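Local coordinates for protein B-agarase (Agarivorans gilvus, PDB 5Z6P) that probably hydrolyses beta-glycosidic linkages of agarose as a family 50 glycoside hydrolase, a group to which beta-galactosidase activity is also assigned, at residues Val703-Phe709 against Pro760-Arg764; Ala634-Val640 against Ile660-Ser664; Ile506-Trp512 against Phe594-Phe599. All coordinates share one frame; numbering follows the deposited sequence.

Contact 1: residues Val703-Phe709 against Pro760-Arg764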
loop_
_atom_site.group_PDB
_atom_site.type_symbol
_atom_site.label_atom_id
_atom_site.label_comp_id
_atom_site.label_asym_id
_atom_site.label_seq_id
_atom_site.Cartn_x
_atom_site.Cartn_y
_atom_site.Cartn_z
ATOM N N VAL A 703 -10.016 -0.506 -14.140
ATOM C CA VAL A 703 -10.277 -1.858 -13.656
ATOM C C VAL A 703 -11.551 -2.391 -14.299
ATOM O O VAL A 703 -11.600 -3.545 -14.729
ATOM C CB VAL A 703 -10.391 -1.898 -12.122
ATOM C CG1 VAL A 703 -10.675 -3.319 -11.625
ATOM C CG2 VAL A 703 -9.113 -1.327 -11.476
ATOM N N VAL A 704 -12.575 -1.547 -14.368
ATOM C CA VAL A 704 -13.827 -1.921 -15.009
ATOM C C VAL A 704 -13.574 -2.301 -16.469
ATOM O O VAL A 704 -14.213 -3.210 -16.983
ATOM C CB VAL A 704 -14.874 -0.791 -14.925
ATOM C CG1 VAL A 704 -16.132 -1.172 -15.665
ATOM C CG2 VAL A 704 -15.215 -0.521 -13.486
ATOM N N ASP A 705 -12.614 -1.630 -17.105
ATOM C CA ASP A 705 -12.292 -1.867 -18.511
ATOM C C ASP A 705 -11.445 -3.126 -18.721
ATOM O O ASP A 705 -11.302 -3.594 -19.843
ATOM C CB ASP A 705 -11.547 -0.675 -19.120
ATOM C CG ASP A 705 -12.467 0.503 -19.460
ATOM O OD1 ASP A 705 -13.702 0.352 -19.412
ATOM O OD2 ASP A 705 -11.941 1.581 -19.781
ATOM N N ASN A 706 -10.849 -3.645 -17.655
ATOM C CA ASN A 706 -9.978 -4.805 -17.807
ATOM C C ASN A 706 -10.779 -6.086 -17.642
ATOM O O ASN A 706 -11.378 -6.334 -16.596
ATOM C CB ASN A 706 -8.807 -4.769 -16.817
ATOM C CG ASN A 706 -7.782 -5.844 -17.108
ATOM O OD1 ASN A 706 -8.098 -7.033 -17.066
ATOM N ND2 ASN A 706 -6.556 -5.435 -17.422
ATOM N N PRO A 707 -10.772 -6.923 -18.679
ATOM C CA PRO A 707 -11.676 -8.073 -18.680
ATOM C C PRO A 707 -11.236 -9.215 -17.747
ATOM O O PRO A 707 -11.937 -10.211 -17.677
ATOM C CB PRO A 707 -11.660 -8.521 -20.146
ATOM C CG PRO A 707 -10.313 -8.118 -20.638
ATOM C CD PRO A 707 -9.941 -6.861 -19.898
ATOM N N TYR A 708 -10.122 -9.075 -17.039
ATOM C CA TYR A 708 -9.732 -10.116 -16.088
ATOM C C TYR A 708 -10.060 -9.736 -14.661
ATOM O O TYR A 708 -9.908 -10.545 -13.743
ATOM C CB TYR A 708 -8.244 -10.434 -16.220
ATOM C CG TYR A 708 -7.926 -10.927 -17.596
ATOM C CD1 TYR A 708 -8.080 -12.263 -17.915
ATOM C CD2 TYR A 708 -7.518 -10.048 -18.589
ATOM C CE1 TYR A 708 -7.813 -12.723 -19.183
ATOM C CE2 TYR A 708 -7.252 -10.493 -19.861
ATOM C CZ TYR A 708 -7.400 -11.840 -20.151
ATOM O OH TYR A 708 -7.137 -12.300 -21.412
ATOM N N PHE A 709 -10.538 -8.512 -14.465
ATOM C CA PHE A 709 -10.804 -8.058 -13.113
ATOM C C PHE A 709 -12.284 -8.022 -12.763
ATOM O O PHE A 709 -13.145 -7.653 -13.579
ATOM C CB PHE A 709 -10.158 -6.695 -12.892
ATOM C CG PHE A 709 -8.725 -6.790 -12.484
ATOM C CD1 PHE A 709 -7.733 -6.943 -13.434
ATOM C CD2 PHE A 709 -8.378 -6.761 -11.145
ATOM C CE1 PHE A 709 -6.418 -7.055 -13.058
ATOM C CE2 PHE A 709 -7.077 -6.882 -10.756
ATOM C CZ PHE A 709 -6.085 -7.027 -11.706
ATOM N N PRO A 760 -23.503 -0.996 -16.201
ATOM C CA PRO A 760 -23.823 -0.915 -17.628
ATOM C C PRO A 760 -22.588 -0.846 -18.520
ATOM O O PRO A 760 -22.629 -1.385 -19.619
ATOM C CB PRO A 760 -24.665 0.370 -17.741
ATOM C CG PRO A 760 -24.554 1.063 -16.439
ATOM C CD PRO A 760 -24.237 0.019 -15.424
ATOM N N LYS A 761 -21.501 -0.234 -18.063
ATOM C CA LYS A 761 -20.291 -0.204 -18.884
ATOM C C LYS A 761 -19.685 -1.596 -19.033
ATOM O O LYS A 761 -19.287 -1.996 -20.127
ATOM C CB LYS A 761 -19.246 0.734 -18.306
ATOM C CG LYS A 761 -18.094 0.964 -19.258
ATOM C CD LYS A 761 -16.814 1.343 -18.544
ATOM C CE LYS A 761 -17.042 2.427 -17.514
ATOM N NZ LYS A 761 -17.501 3.708 -18.095
ATOM N N ARG A 762 -19.616 -2.329 -17.947
ATOM C CA ARG A 762 -19.018 -3.622 -17.944
ATOM C C ARG A 762 -19.717 -4.613 -18.811
ATOM O O ARG A 762 -19.111 -5.230 -19.630
ATOM C CB ARG A 762 -18.983 -4.201 -16.539
ATOM C CG ARG A 762 -18.313 -5.544 -16.455
ATOM C CD ARG A 762 -16.859 -5.397 -16.143
ATOM N NE ARG A 762 -16.160 -6.643 -16.215
ATOM C CZ ARG A 762 -14.859 -6.778 -16.107
ATOM N NH1 ARG A 762 -14.136 -5.741 -15.880
ATOM N NH2 ARG A 762 -14.324 -7.967 -16.220
ATOM N N PHE A 763 -21.012 -4.719 -18.586
ATOM C CA PHE A 763 -21.851 -5.679 -19.229
ATOM C C PHE A 763 -22.549 -5.233 -20.486
ATOM O O PHE A 763 -23.719 -5.460 -20.654
ATOM C CB PHE A 763 -22.803 -6.254 -18.237
ATOM C CG PHE A 763 -22.119 -6.980 -17.133
ATOM C CD1 PHE A 763 -21.517 -8.189 -17.356
ATOM C CD2 PHE A 763 -22.054 -6.435 -15.901
ATOM C CE1 PHE A 763 -20.890 -8.840 -16.354
ATOM C CE2 PHE A 763 -21.420 -7.072 -14.899
ATOM C CZ PHE A 763 -20.851 -8.284 -15.115
ATOM N N ARG A 764 -21.722 -4.674 -21.362
ATOM C CA ARG A 764 -21.961 -4.107 -22.666
ATOM C C ARG A 764 -22.590 -2.772 -22.639
ATOM O O ARG A 764 -21.911 -1.834 -22.960
ATOM C CB ARG A 764 -22.623 -5.056 -23.634
ATOM C CG ARG A 764 -21.964 -6.401 -23.615
ATOM C CD ARG A 764 -21.285 -6.698 -24.925
ATOM N NE ARG A 764 -20.912 -8.089 -25.050
ATOM C CZ ARG A 764 -20.844 -8.716 -26.209
ATOM N NH1 ARG A 764 -21.150 -8.072 -27.318
ATOM N NH2 ARG A 764 -20.494 -9.979 -26.262
#
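Arg-762 reaches across from the last turn of helix 745-762 and sets its guanidinium among backbone carbonyls of 703-709. The straightest bond runs from NH1 of Arg-762 to O of Asn-706, 2.9 Å long with an N-H...O angle of 150°; the donor stands above the carbonyl plane. That oxygen also accepts from N of Phe-709, closing a type I turn, and its two donors come from opposite faces of the plane. NH1 of Arg-762 makes a second, weak bond to O of Val-704 at 2.8 Å, and NH2 adds a weak one to O of Asn-706. NH2 also donates outside these segments, to O of Trp-290. The carbonyl O of Phe-709 lies over a guanidinium face, 2.9 Å from NH2 of Arg-762, where the angle is too poor for a hydrogen bond, though the positive charge probably still attracts it. Arginine suits a place where a chain leaving a helix presents several acceptors at once; a bend at chi2 (92°) steers its otherwise extended chain to them. The turn is stiffened by Asn-706, whose OD1 accepts from N of Tyr-708 at 2.9 Å in an Asx turn. Lys-761 contributes methylenes: its CD lies 3.9 Å from CG1 of Val-704, while its NZ stays 5.2 Å from OD1 of Asp-705, so the opposite charges do not pair directly. Phe-301 of strand 299-305 packs against Val-703, Val-704 and Arg-762. The contact thus ties the end of helix 745-762 to the link between helix 689-704 and strand 709-714, which runs beside strand 299-305.

Contact 2: residues Ala634-Val640 against Ile660-Ser664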
loop_
_atom_site.group_PDB
_atom_site.type_symbol
_atom_site.label_atom_id
_atom_site.label_comp_id
_atom_site.label_asym_id
_atom_site.label_seq_id
_atom_site.Cartn_x
_atom_site.Cartn_y
_atom_site.Cartn_z
ATOM N N ALA A 634 -2.498 -19.364 -9.589
ATOM C CA ALA A 634 -3.480 -19.687 -10.607
ATOM C C ALA A 634 -3.921 -21.177 -10.578
ATOM O O ALA A 634 -5.026 -21.485 -10.986
ATOM C CB ALA A 634 -2.928 -19.302 -11.996
ATOM N N LYS A 635 -3.085 -22.075 -10.042
ATOM C CA LYS A 635 -3.403 -23.515 -9.983
ATOM C C LYS A 635 -4.483 -23.816 -8.964
ATOM O O LYS A 635 -5.160 -24.829 -9.061
ATOM C CB LYS A 635 -2.167 -24.362 -9.622
ATOM C CG LYS A 635 -0.980 -24.183 -10.534
ATOM C CD LYS A 635 0.192 -25.076 -10.129
ATOM C CE LYS A 635 1.391 -24.799 -11.017
ATOM N NZ LYS A 635 2.604 -25.478 -10.511
ATOM N N HIS A 636 -4.618 -22.952 -7.962
ATOM C CA HIS A 636 -5.405 -23.314 -6.793
ATOM C C HIS A 636 -6.426 -22.260 -6.323
ATOM O O HIS A 636 -7.447 -22.625 -5.781
ATOM C CB HIS A 636 -4.460 -23.682 -5.628
ATOM C CG HIS A 636 -3.559 -24.841 -5.929
ATOM N ND1 HIS A 636 -4.010 -26.147 -5.968
ATOM C CD2 HIS A 636 -2.237 -24.903 -6.228
ATOM C CE1 HIS A 636 -3.014 -26.946 -6.292
ATOM N NE2 HIS A 636 -1.927 -26.219 -6.455
ATOM N N VAL A 637 -6.164 -20.972 -6.518
ATOM C CA VAL A 637 -7.127 -19.983 -6.059
ATOM C C VAL A 637 -8.330 -19.904 -6.992
ATOM O O VAL A 637 -8.284 -20.354 -8.133
ATOM C CB VAL A 637 -6.497 -18.576 -5.916
ATOM C CG1 VAL A 637 -5.246 -18.644 -5.036
ATOM C CG2 VAL A 637 -6.192 -17.980 -7.265
ATOM N N ASP A 638 -9.418 -19.340 -6.489
ATOM C CA ASP A 638 -10.565 -19.075 -7.312
ATOM C C ASP A 638 -10.411 -17.708 -8.005
ATOM O O ASP A 638 -10.796 -17.536 -9.170
ATOM C CB ASP A 638 -11.824 -19.137 -6.468
ATOM C CG ASP A 638 -12.090 -20.531 -5.919
ATOM O OD1 ASP A 638 -12.117 -21.498 -6.695
ATOM O OD2 ASP A 638 -12.277 -20.659 -4.711
ATOM N N VAL A 639 -9.842 -16.751 -7.277
ATOM C CA VAL A 639 -9.573 -15.421 -7.796
ATOM C C VAL A 639 -8.178 -15.038 -7.376
ATOM O O VAL A 639 -7.816 -15.234 -6.213
ATOM C CB VAL A 639 -10.565 -14.360 -7.264
ATOM C CG1 VAL A 639 -10.219 -12.975 -7.820
ATOM C CG2 VAL A 639 -11.980 -14.724 -7.584
ATOM N N VAL A 640 -7.393 -14.490 -8.296
ATOM C CA VAL A 640 -6.066 -14.015 -7.940
ATOM C C VAL A 640 -6.172 -12.562 -7.456
ATOM O O VAL A 640 -6.812 -11.727 -8.114
ATOM C CB VAL A 640 -5.063 -14.121 -9.110
ATOM C CG1 VAL A 640 -3.673 -13.759 -8.644
ATOM C CG2 VAL A 640 -5.055 -15.535 -9.702
ATOM N N ILE A 660 -2.417 -15.917 -18.074
ATOM C CA ILE A 660 -2.879 -16.538 -16.837
ATOM C C ILE A 660 -4.363 -16.855 -16.952
ATOM O O ILE A 660 -4.811 -17.922 -16.549
ATOM C CB ILE A 660 -2.630 -15.612 -15.613
ATOM C CG1 ILE A 660 -1.141 -15.285 -15.465
ATOM C CG2 ILE A 660 -3.211 -16.199 -14.354
ATOM C CD1 ILE A 660 -0.248 -16.492 -15.273
ATOM N N ASP A 661 -5.106 -15.902 -17.518
ATOM C CA ASP A 661 -6.539 -16.021 -17.769
ATOM C C ASP A 661 -7.311 -16.487 -16.541
ATOM O O ASP A 661 -8.083 -17.449 -16.592
ATOM C CB ASP A 661 -6.810 -16.964 -18.964
ATOM C CG ASP A 661 -8.296 -17.019 -19.346
ATOM O OD1 ASP A 661 -9.016 -16.040 -19.078
ATOM O OD2 ASP A 661 -8.752 -18.055 -19.864
ATOM N N MET A 662 -7.088 -15.784 -15.433
ATOM C CA MET A 662 -7.824 -15.998 -14.195
ATOM C C MET A 662 -8.630 -14.742 -13.866
ATOM O O MET A 662 -8.176 -13.638 -14.152
ATOM C CB MET A 662 -6.862 -16.330 -13.027
ATOM C CG MET A 662 -6.278 -17.742 -13.070
ATOM S SD MET A 662 -7.503 -18.982 -12.675
ATOM C CE MET A 662 -7.618 -18.773 -10.900
ATOM N N PRO A 663 -9.823 -14.904 -13.262
ATOM C CA PRO A 663 -10.460 -13.723 -12.686
ATOM C C PRO A 663 -9.569 -13.151 -11.591
ATOM O O PRO A 663 -8.958 -13.915 -10.824
ATOM C CB PRO A 663 -11.758 -14.261 -12.115
ATOM C CG PRO A 663 -11.471 -15.689 -11.816
ATOM C CD PRO A 663 -10.492 -16.146 -12.846
ATOM N N SER A 664 -9.472 -11.826 -11.553
ATOM C CA SER A 664 -8.536 -11.140 -10.676
ATOM C C SER A 664 -9.254 -10.058 -9.867
ATOM O O SER A 664 -10.330 -9.586 -10.270
ATOM C CB SER A 664 -7.395 -10.521 -11.487
ATOM O OG SER A 664 -6.785 -11.481 -12.336
#
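Met-662 and Val-640 meet where two neighbouring parallel strands of the enzyme's (beta/alpha)-barrel begin, 640-643 and 664-668, each entered by a loop from a preceding helix. Met-662 has the most surface buried here. Its CG sits anti to the carbonyl carbon (chi1 -74°), and two further bends curl the thioether into the concave side of the loop 634-640. Along that path CB of Met-662 touches CG2 of Val-640 at 3.9 Å, CG meets CB of Ala-634 at 3.8 Å, and CE ends against the backbone, 3.3 Å from O of Val-637. An unbranched, flexible methionine suits such a curved path. Val-640 crosses it at about a right angle, and its branched shape suits the start of a strand. Ala-634 offers only a methyl group, small enough for CG2 of Ile-660 to approach beside Met-662. Farther along, the polar end of Asp-638 turns elsewhere, to N of Tyr-615 and the amine of Lys-607, while its carbonyl O lies against the ring of Pro-663. The strands themselves are joined in parallel register, Val-640 opposite Ser-664. CA of Ser-664 lies 3.1 Å from O of Val-640 in a CA-H...O contact, and N of Val-640 donates to O of Pro-663 at 3.0 Å and 159°, in the plane of that carbonyl.

Contact 3: residues Ile506-Trp512 against Phe594-Phe599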
loop_
_atom_site.group_PDB
_atom_site.type_symbol
_atom_site.label_atom_id
_atom_site.label_comp_id
_atom_site.label_asym_id
_atom_site.label_seq_id
_atom_site.Cartn_x
_atom_site.Cartn_y
_atom_site.Cartn_z
ATOM N N ILE A 506 -6.584 -15.077 2.310
ATOM C CA ILE A 506 -5.698 -15.644 3.316
ATOM C C ILE A 506 -4.325 -15.027 3.189
ATOM O O ILE A 506 -3.741 -15.031 2.123
ATOM C CB ILE A 506 -5.572 -17.183 3.214
ATOM C CG1 ILE A 506 -6.912 -17.859 3.476
ATOM C CG2 ILE A 506 -4.527 -17.686 4.214
ATOM C CD1 ILE A 506 -7.438 -17.672 4.885
ATOM N N ASP A 507 -3.835 -14.474 4.300
ATOM C CA ASP A 507 -2.537 -13.823 4.354
ATOM C C ASP A 507 -2.527 -12.579 3.474
ATOM O O ASP A 507 -3.542 -12.231 2.888
ATOM C CB ASP A 507 -1.422 -14.806 3.950
ATOM C CG ASP A 507 -1.213 -15.906 4.992
ATOM O OD1 ASP A 507 -1.334 -15.609 6.186
ATOM O OD2 ASP A 507 -0.949 -17.058 4.614
ATOM N N ASN A 508 -1.374 -11.930 3.376
ATOM C CA ASN A 508 -1.282 -10.617 2.751
ATOM C C ASN A 508 0.170 -10.223 2.500
ATOM O O ASN A 508 1.000 -10.302 3.401
ATOM C CB ASN A 508 -1.977 -9.564 3.636
ATOM C CG ASN A 508 -1.931 -8.157 3.049
ATOM O OD1 ASN A 508 -2.597 -7.856 2.066
ATOM N ND2 ASN A 508 -1.176 -7.279 3.687
ATOM N N GLU A 509 0.447 -9.816 1.261
ATOM C CA GLU A 509 1.723 -9.276 0.829
ATOM C C GLU A 509 2.961 -10.009 1.370
ATOM O O GLU A 509 3.807 -9.409 2.052
ATOM C CB GLU A 509 1.790 -7.775 1.204
ATOM C CG GLU A 509 0.755 -6.891 0.473
ATOM C CD GLU A 509 1.001 -5.379 0.634
ATOM O OE1 GLU A 509 1.796 -4.992 1.506
ATOM O OE2 GLU A 509 0.411 -4.591 -0.130
ATOM N N LYS A 510 3.074 -11.301 1.081
ATOM C CA LYS A 510 4.290 -12.021 1.457
ATOM C C LYS A 510 5.457 -11.619 0.533
ATOM O O LYS A 510 5.240 -11.162 -0.590
ATOM C CB LYS A 510 4.061 -13.542 1.422
ATOM C CG LYS A 510 3.067 -14.038 2.445
ATOM C CD LYS A 510 3.024 -15.571 2.504
ATOM C CE LYS A 510 1.980 -16.067 3.511
ATOM N NZ LYS A 510 2.226 -15.558 4.904
ATOM N N SER A 511 6.689 -11.792 1.009
ATOM C CA SER A 511 7.874 -11.481 0.208
ATOM C C SER A 511 8.253 -12.614 -0.761
ATOM O O SER A 511 9.257 -13.292 -0.560
ATOM C CB SER A 511 9.057 -11.161 1.129
ATOM O OG SER A 511 8.825 -9.976 1.869
ATOM N N TRP A 512 7.458 -12.811 -1.813
ATOM C CA TRP A 512 7.624 -13.987 -2.693
ATOM C C TRP A 512 8.854 -13.877 -3.585
ATOM O O TRP A 512 9.280 -14.859 -4.200
ATOM C CB TRP A 512 6.399 -14.192 -3.587
ATOM C CG TRP A 512 5.141 -14.575 -2.901
ATOM C CD1 TRP A 512 4.058 -13.767 -2.635
ATOM C CD2 TRP A 512 4.811 -15.870 -2.388
ATOM N NE1 TRP A 512 3.070 -14.495 -2.018
ATOM C CE2 TRP A 512 3.511 -15.777 -1.840
ATOM C CE3 TRP A 512 5.497 -17.094 -2.331
ATOM C CZ2 TRP A 512 2.877 -16.877 -1.259
ATOM C CZ3 TRP A 512 4.862 -18.179 -1.757
ATOM C CH2 TRP A 512 3.567 -18.066 -1.233
ATOM N N PHE A 594 7.614 -24.509 -4.687
ATOM C CA PHE A 594 7.405 -24.037 -3.320
ATOM C C PHE A 594 6.046 -23.344 -3.163
ATOM O O PHE A 594 5.235 -23.748 -2.342
ATOM C CB PHE A 594 8.540 -23.092 -2.903
ATOM C CG PHE A 594 8.219 -22.248 -1.686
ATOM C CD1 PHE A 594 8.117 -22.820 -0.434
ATOM C CD2 PHE A 594 8.056 -20.878 -1.806
ATOM C CE1 PHE A 594 7.842 -22.040 0.685
ATOM C CE2 PHE A 594 7.775 -20.100 -0.710
ATOM C CZ PHE A 594 7.654 -20.683 0.540
ATOM N N ALA A 595 5.812 -22.306 -3.962
ATOM C CA ALA A 595 4.581 -21.550 -3.883
ATOM C C ALA A 595 3.365 -22.422 -4.180
ATOM O O ALA A 595 2.344 -22.285 -3.525
ATOM C CB ALA A 595 4.622 -20.359 -4.826
ATOM N N SER A 596 3.472 -23.328 -5.147
ATOM C CA SER A 596 2.312 -24.165 -5.502
ATOM C C SER A 596 1.797 -24.961 -4.304
ATOM O O SER A 596 0.587 -25.113 -4.126
ATOM C CB SER A 596 2.647 -25.120 -6.655
ATOM O OG SER A 596 2.937 -24.409 -7.839
ATOM N N GLU A 597 2.715 -25.459 -3.475
ATOM C CA GLU A 597 2.316 -26.196 -2.286
ATOM C C GLU A 597 1.692 -25.292 -1.219
ATOM O O GLU A 597 0.788 -25.716 -0.540
ATOM C CB GLU A 597 3.505 -26.948 -1.677
ATOM C CG GLU A 597 3.127 -27.900 -0.537
ATOM C CD GLU A 597 2.361 -29.157 -0.999
ATOM O OE1 GLU A 597 2.096 -29.323 -2.204
ATOM O OE2 GLU A 597 2.020 -29.989 -0.141
ATOM N N TYR A 598 2.181 -24.063 -1.054
ATOM C CA TYR A 598 1.495 -23.137 -0.153
ATOM C C TYR A 598 0.023 -22.991 -0.598
ATOM O O TYR A 598 -0.900 -23.157 0.186
ATOM C CB TYR A 598 2.180 -21.762 -0.117
ATOM C CG TYR A 598 1.330 -20.658 0.524
ATOM C CD1 TYR A 598 1.352 -20.434 1.895
ATOM C CD2 TYR A 598 0.512 -19.845 -0.257
ATOM C CE1 TYR A 598 0.560 -19.417 2.480
ATOM C CE2 TYR A 598 -0.266 -18.847 0.297
ATOM C CZ TYR A 598 -0.247 -18.627 1.664
ATOM O OH TYR A 598 -1.043 -17.632 2.181
ATOM N N PHE A 599 -0.186 -22.694 -1.875
ATOM C CA PHE A 599 -1.536 -22.436 -2.344
ATOM C C PHE A 599 -2.388 -23.701 -2.312
ATOM O O PHE A 599 -3.586 -23.614 -2.050
ATOM C CB PHE A 599 -1.507 -21.810 -3.741
ATOM C CG PHE A 599 -0.978 -20.393 -3.758
ATOM C CD1 PHE A 599 -1.693 -19.363 -3.160
ATOM C CD2 PHE A 599 0.224 -20.091 -4.375
ATOM C CE1 PHE A 599 -1.217 -18.054 -3.171
ATOM C CE2 PHE A 599 0.719 -18.786 -4.374
ATOM C CZ PHE A 599 -0.018 -17.763 -3.767
HETATM O O HOH W 1 -3.213 -17.134 0.595
#
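Trp-512 drives the edge of its six-membered ring toward the face of Tyr-598 in a T-shaped pair, centroids 5.4 Å apart and planes at 70°. This is the tight part of the contact. CH2 of Trp-512 comes 3.7 Å from CD2 of Tyr-598, and CZ3 of Trp-512 is 3.6 Å from CE2 of Phe-594, whose ring meets the indole obliquely. The methyl of Ala-595 also abuts CZ3 of Trp-512; the small alanine lets the indole come close to this turn of the helix. On another flank Phe-599 lies nearly parallel to the indole but slid aside, so the two rings barely overlap. Tyr-598 leaves the helix with CG anti to the backbone N (chi1 166°), which carries its ring past Trp-512 and its hydroxyl to the loop. There the packing gives way to polar links. OH of Tyr-598 donates to OD2 of Asp-507 at 2.5 Å, arriving at the anti lone pair of that oxygen, with ring and carboxylate nearly coplanar. A water donates to both O of Ile-506 and OH of Tyr-598, and NZ of Lys-510 forms a salt bridge to OD2 of Asp-507 at 3.5 Å. The other carboxylate oxygen, OD1, accepts from N of Ile-455. At Asn-508 and Glu-509 the loop stands off from the helix; both are partly exposed and turn to Arg-619 and Asn-643. An aromatic cluster with a tyrosine hydroxyl at its margin here joins helix 581-609 to the loop following strand 501-506, a helix-to-loop packing within a (beta/alpha)-barrel of the glycoside hydrolase kind.

Contacts 1 and 2 lie 17 Å apart between centres yet touch: O of Tyr-708 and N of Ser-664 stand 2.6 Å apart, a probable hydrogen bond joining the entries of strands 709-714 and 664-668. Contacts 2 and 3, with centres 14 Å apart, meet on helix 581-609, where NZ of Lys-635 and OG of Ser-596 are 2.9 Å apart and Val-637 packs on Phe-599. Contacts 1 and 3 do not touch; their nearest atoms are about 13 Å apart. Contacts 1 and 2 sit where barrel strands start, whereas the loop of contact 3 follows a strand's C-terminal end, the side on which barrels of this kind generally carry their active site.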